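Local coordinates for lipid A deacylase PagL (PDB 2ERV), which hydrolyses the ester bond at the 3 position of lipid A in the outer membrane, releasing the primary fatty acyl chain of lipopolysaccharide, at residues A[16-21]-A[121-126]; A[44-49]-A[125-130]. One frame throughout, in Å; residues are numbered along the deposited sequence.

In the fold
Both contacts span the interior of a single antiparallel beta-barrel, their centres about 9 Å apart. They share strand 119-128, reached by contact 1 from strand 15-24 and by contact 2 from strand 35-48, and have I125 and H126 in common. Along the chain 16-21 comes first, then 44-49, and both face the late strand 119-128 across the lumen. Strands 15-24 and 35-48 are sheet neighbours, so the contacts adjoin: L19 O lies 2.7 Å from Y45 N, a probable hydrogen bond, and T16 packs on W48. The interior side chains of strand 119-128 thus meet two adjacent strands of the far wall, while H126 and S128 of the charge relay lie on its outer, membrane-facing side.

Contact 1 (A[16-21]-A[121-126]); sequences TYRLGL and GVRAIH. With CXE (pentaethylene glycol monodecyl ether), chain G.
R18 and R123 reach toward each other across the lumen of the transmembrane beta-barrel, from strands 15-24 and 119-128; in segments 16-21 and 121-126 the nearest CA atoms, those of R18 and R123, are 11.2 Å apart. The terminal NH2 of R123 lies against the CD methylene of R18, with the two like-charged groups close. R123 NH2 sits 3.5 Å from R18 CD and 3.8 Å from R18 NE; the side chains cross at about a right angle, their guanidinium planes turned 53° apart. The R18 chain, extended from CG to NE with CG anti to the backbone N (chi1 180°), takes its guanidinium into the lumen, where salt bridges join NH2 to D42 and NH1 to E105. R123, bent at chi2 and chi3, brings its NH2 onto R18 CD. The two carboxylates would probably offset the clustered positive charge of R18, R123 and R107. The methyl I125 CD1 packs against the guanidinium at R18 NH1 (3.8 Å), a van der Waals contact.

On the lipid-facing outer surface of the barrel, L21 CD1 lies 3.7 Å from C7 of the detergent pentaethylene glycol monodecyl ether. Inside, a water bridges the two strands. It accepts from R123 NH2 at 3.2 Å, in the plane of that guanidinium, and donates a weak hydrogen bond to R18 O at 3.1 Å.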
# COMPACT_ATOMS: atom_id res chain seq x y z
N THR A 16 0.76 -11.85 -2.60
CA THR A 16 1.71 -10.79 -2.42
C THR A 16 1.95 -10.74 -0.95
O THR A 16 1.05 -11.08 -0.13
CB THR A 16 1.15 -9.41 -2.83
OG1 THR A 16 -0.03 -9.14 -2.05
CG2 THR A 16 0.65 -9.40 -4.29
N TYR A 17 3.15 -10.32 -0.57
CA TYR A 17 3.48 -10.26 0.85
C TYR A 17 4.23 -8.98 0.99
O TYR A 17 5.16 -8.77 0.22
CB TYR A 17 4.42 -11.43 1.23
CG TYR A 17 3.81 -12.79 0.99
CD1 TYR A 17 2.96 -13.38 1.93
CD2 TYR A 17 4.07 -13.48 -0.19
CE1 TYR A 17 2.39 -14.64 1.70
CE2 TYR A 17 3.52 -14.72 -0.44
CZ TYR A 17 2.69 -15.29 0.50
OH TYR A 17 2.13 -16.51 0.22
N ARG A 18 3.89 -8.13 1.96
CA ARG A 18 4.49 -6.80 2.03
C ARG A 18 4.96 -6.48 3.43
O ARG A 18 4.23 -6.67 4.40
CB ARG A 18 3.49 -5.72 1.58
CG ARG A 18 4.07 -4.29 1.64
CD ARG A 18 2.99 -3.28 1.39
NE ARG A 18 3.41 -1.89 1.62
CZ ARG A 18 3.50 -0.96 0.68
NH1 ARG A 18 3.22 -1.26 -0.58
NH2 ARG A 18 3.86 0.29 1.02
N LEU A 19 6.18 -5.98 3.53
CA LEU A 19 6.66 -5.51 4.84
C LEU A 19 6.89 -4.03 4.68
O LEU A 19 7.37 -3.62 3.63
CB LEU A 19 7.99 -6.19 5.16
CG LEU A 19 7.94 -7.64 5.65
CD1 LEU A 19 9.42 -8.13 5.82
CD2 LEU A 19 7.19 -7.74 7.02
N GLY A 20 6.54 -3.24 5.70
CA GLY A 20 6.51 -1.81 5.53
C GLY A 20 6.97 -1.05 6.75
O GLY A 20 6.96 -1.56 7.87
N LEU A 21 7.41 0.18 6.53
CA LEU A 21 7.68 1.09 7.64
C LEU A 21 6.92 2.37 7.33
O LEU A 21 6.87 2.75 6.16
CB LEU A 21 9.18 1.43 7.67
CG LEU A 21 10.17 0.34 8.14
CD1 LEU A 21 11.64 0.76 7.89
CD2 LEU A 21 9.92 0.05 9.60
N GLY A 121 -6.29 -3.38 8.89
CA GLY A 121 -7.10 -2.82 7.83
C GLY A 121 -6.95 -3.59 6.56
O GLY A 121 -6.33 -4.65 6.57
N VAL A 122 -7.60 -3.09 5.52
CA VAL A 122 -7.47 -3.60 4.18
C VAL A 122 -6.91 -2.50 3.26
O VAL A 122 -7.07 -1.29 3.51
CB VAL A 122 -8.82 -4.16 3.63
CG1 VAL A 122 -9.18 -5.48 4.38
CG2 VAL A 122 -9.94 -3.12 3.77
N ARG A 123 -6.23 -2.94 2.22
CA ARG A 123 -5.61 -2.01 1.28
C ARG A 123 -5.86 -2.54 -0.13
O ARG A 123 -5.83 -3.75 -0.35
CB ARG A 123 -4.12 -2.06 1.54
CG ARG A 123 -3.42 -0.79 1.37
CD ARG A 123 -2.44 -0.56 2.48
NE ARG A 123 -1.51 -1.67 2.62
CZ ARG A 123 -0.54 -1.72 3.51
NH1 ARG A 123 -0.40 -0.69 4.30
NH2 ARG A 123 0.28 -2.78 3.60
N ALA A 124 -6.10 -1.65 -1.08
CA ALA A 124 -6.05 -2.05 -2.50
C ALA A 124 -5.00 -1.14 -3.14
O ALA A 124 -5.08 0.08 -2.97
CB ALA A 124 -7.42 -1.83 -3.13
N ILE A 125 -3.99 -1.72 -3.81
CA ILE A 125 -2.92 -0.94 -4.40
C ILE A 125 -2.78 -1.34 -5.85
O ILE A 125 -2.85 -2.52 -6.17
CB ILE A 125 -1.56 -1.16 -3.68
CG1 ILE A 125 -1.73 -0.96 -2.16
CG2 ILE A 125 -0.52 -0.21 -4.26
CD1 ILE A 125 -0.50 -1.33 -1.34
N HIS A 126 -2.63 -0.34 -6.71
CA HIS A 126 -2.39 -0.59 -8.14
C HIS A 126 -1.09 0.03 -8.64
O HIS A 126 -0.73 1.15 -8.26
CB HIS A 126 -3.59 -0.03 -8.94
CG HIS A 126 -3.31 0.17 -10.40
ND1 HIS A 126 -3.33 -0.87 -11.32
CD2 HIS A 126 -3.04 1.30 -11.11
CE1 HIS A 126 -3.07 -0.38 -12.53
NE2 HIS A 126 -2.87 0.92 -12.42
C4 CXE G . 11.67 -0.34 1.93
C5 CXE G . 11.67 -0.45 3.44
C6 CXE G . 10.86 -1.64 3.92
C7 CXE G . 11.27 -1.96 5.35
C8 CXE G . 10.84 -3.35 5.78
C9 CXE G . 10.84 -3.42 7.29
C10 CXE G . 11.83 -4.51 7.74
O11 CXE G . 11.61 -4.87 9.11
C12 CXE G . 11.03 -6.17 9.24
C13 CXE G . 11.92 -7.06 10.09
O14 CXE G . 11.07 -7.73 11.01
C15 CXE G . 11.77 -8.67 11.80
C16 CXE G . 10.76 -9.70 12.28
O HOH W 1 2.96 -3.87 5.01

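Contact 2 (A[44-49]-A[125-130]); sequences GYTYWE and IHYSNA
Inside the beta-barrel, behind the strand that carries H126, W48 from strand 35-48 and Y127 from strand 119-128 pack together. Y127 CE2 comes to the edge of the indole, near its plane, 3.4 Å from W48 CZ2, and CH2 of the same benzo ring is almost as near. The six-membered ring of W48 and the Y127 ring meet obliquely, with centroids 5.4 Å apart and planes at 83°. Both CB atoms point inward, and CG anti to the carbonyl carbon (chi1 -61° in W48, -63° in Y127) sets each ring beside its own backbone N. T46 CG2 lies 3.4 Å above one face of the indole, toward its rim, and W48 NE1 is hydrogen-bonded to S59. F88 joins the cluster, meeting W48 and presenting an edge-to-face contact to Y127.

The polar link is a water between the strands, 2.8 Å from T46 OG1 and 2.7 Å from Y127 OH. T46 OG1 and Y127 OH, 4.4 Å apart, are thus joined through solvent; Y127 OH also makes a weak hydrogen bond to E105.

Alternation along the strand sends the neighbours of Y127 to the other side. H126 turns away from 44-49 and its NE2 is hydrogen-bonded to S128 OG at 2.7 Å, while ND1 is hydrogen-bonded to E140. The run 125-130 thus carries Y127 toward the interior and supplies His and Ser on the outer wall, while E140 comes from the neighbouring strand 139-149 to complete the Ser-His-Glu catalytic triad of this outer-membrane beta-barrel hydrolase.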
# COMPACT_ATOMS: atom_id res chain seq x y z
N GLY A 44 7.62 0.50 1.50
CA GLY A 44 7.11 -0.86 1.38
C GLY A 44 8.08 -1.75 0.64
O GLY A 44 8.70 -1.35 -0.36
N TYR A 45 8.24 -2.97 1.14
CA TYR A 45 8.99 -3.95 0.38
C TYR A 45 7.98 -5.09 0.09
O TYR A 45 7.42 -5.63 1.02
CB TYR A 45 10.21 -4.46 1.19
CG TYR A 45 10.58 -5.80 0.65
CD1 TYR A 45 11.15 -5.92 -0.62
CD2 TYR A 45 10.23 -6.97 1.34
CE1 TYR A 45 11.42 -7.17 -1.16
CE2 TYR A 45 10.49 -8.23 0.81
CZ TYR A 45 11.09 -8.32 -0.44
OH TYR A 45 11.33 -9.58 -0.99
N THR A 46 7.77 -5.45 -1.18
CA THR A 46 6.68 -6.41 -1.50
C THR A 46 7.28 -7.55 -2.26
O THR A 46 8.11 -7.33 -3.13
CB THR A 46 5.56 -5.75 -2.35
OG1 THR A 46 5.01 -4.62 -1.62
CG2 THR A 46 4.37 -6.70 -2.57
N TYR A 47 6.88 -8.77 -1.90
CA TYR A 47 7.20 -9.92 -2.74
C TYR A 47 5.92 -10.34 -3.46
O TYR A 47 4.85 -10.39 -2.86
CB TYR A 47 7.72 -11.10 -1.88
CG TYR A 47 7.94 -12.36 -2.67
CD1 TYR A 47 9.10 -12.51 -3.42
CD2 TYR A 47 7.02 -13.39 -2.68
CE1 TYR A 47 9.32 -13.64 -4.17
CE2 TYR A 47 7.26 -14.57 -3.45
CZ TYR A 47 8.41 -14.65 -4.17
OH TYR A 47 8.72 -15.76 -4.92
N TRP A 48 6.07 -10.65 -4.75
CA TRP A 48 4.97 -10.99 -5.63
C TRP A 48 5.24 -12.39 -6.11
O TRP A 48 6.22 -12.58 -6.84
CB TRP A 48 5.01 -10.09 -6.89
CG TRP A 48 4.86 -8.58 -6.57
CD1 TRP A 48 5.86 -7.72 -6.11
CD2 TRP A 48 3.66 -7.80 -6.58
NE1 TRP A 48 5.34 -6.46 -5.88
CE2 TRP A 48 3.99 -6.49 -6.16
CE3 TRP A 48 2.31 -8.07 -6.92
CZ2 TRP A 48 3.03 -5.46 -6.08
CZ3 TRP A 48 1.39 -7.07 -6.85
CH2 TRP A 48 1.73 -5.77 -6.42
N GLU A 49 4.35 -13.31 -5.79
CA GLU A 49 4.39 -14.68 -6.28
C GLU A 49 4.46 -14.69 -7.80
O GLU A 49 3.83 -13.84 -8.48
CB GLU A 49 3.16 -15.45 -5.81
CG GLU A 49 3.14 -16.93 -6.20
CD GLU A 49 1.82 -17.64 -5.96
OE1 GLU A 49 0.81 -17.03 -5.53
OE2 GLU A 49 1.79 -18.87 -6.22
N ILE A 125 -3.99 -1.72 -3.81
CA ILE A 125 -2.92 -0.94 -4.40
C ILE A 125 -2.78 -1.34 -5.85
O ILE A 125 -2.85 -2.52 -6.17
CB ILE A 125 -1.56 -1.16 -3.68
CG1 ILE A 125 -1.73 -0.96 -2.16
CG2 ILE A 125 -0.52 -0.21 -4.26
CD1 ILE A 125 -0.50 -1.33 -1.34
N HIS A 126 -2.63 -0.34 -6.71
CA HIS A 126 -2.39 -0.59 -8.14
C HIS A 126 -1.09 0.03 -8.64
O HIS A 126 -0.73 1.15 -8.26
CB HIS A 126 -3.59 -0.03 -8.94
CG HIS A 126 -3.31 0.17 -10.40
ND1 HIS A 126 -3.33 -0.87 -11.32
CD2 HIS A 126 -3.04 1.30 -11.11
CE1 HIS A 126 -3.07 -0.38 -12.53
NE2 HIS A 126 -2.87 0.92 -12.42
N TYR A 127 -0.39 -0.69 -9.51
CA TYR A 127 0.88 -0.20 -10.00
C TYR A 127 0.83 -0.18 -11.53
O TYR A 127 0.46 -1.18 -12.14
CB TYR A 127 2.01 -1.17 -9.59
CG TYR A 127 2.22 -1.29 -8.09
CD1 TYR A 127 3.16 -0.47 -7.44
CD2 TYR A 127 1.50 -2.22 -7.34
CE1 TYR A 127 3.37 -0.58 -6.05
CE2 TYR A 127 1.72 -2.35 -5.95
CZ TYR A 127 2.65 -1.52 -5.33
OH TYR A 127 2.88 -1.62 -3.96
N SER A 128 1.17 0.96 -12.14
CA SER A 128 1.27 1.01 -13.62
C SER A 128 2.09 2.24 -13.99
O SER A 128 2.47 2.96 -13.12
CB SER A 128 -0.09 0.98 -14.32
OG SER A 128 -0.91 2.05 -13.86
N ASN A 129 2.33 2.47 -15.29
CA ASN A 129 3.29 3.49 -15.70
C ASN A 129 2.66 4.64 -16.51
O ASN A 129 3.37 5.49 -17.10
CB ASN A 129 4.52 2.84 -16.41
CG ASN A 129 4.15 2.13 -17.73
OD1 ASN A 129 3.34 2.64 -18.54
ND2 ASN A 129 4.73 0.98 -17.96
N ALA A 130 1.33 4.71 -16.47
CA ALA A 130 0.53 5.73 -17.14
C ALA A 130 0.71 5.75 -18.66
O ALA A 130 0.55 6.81 -19.30
CB ALA A 130 0.79 7.10 -16.56
O HOH W 2 2.48 -3.64 -2.18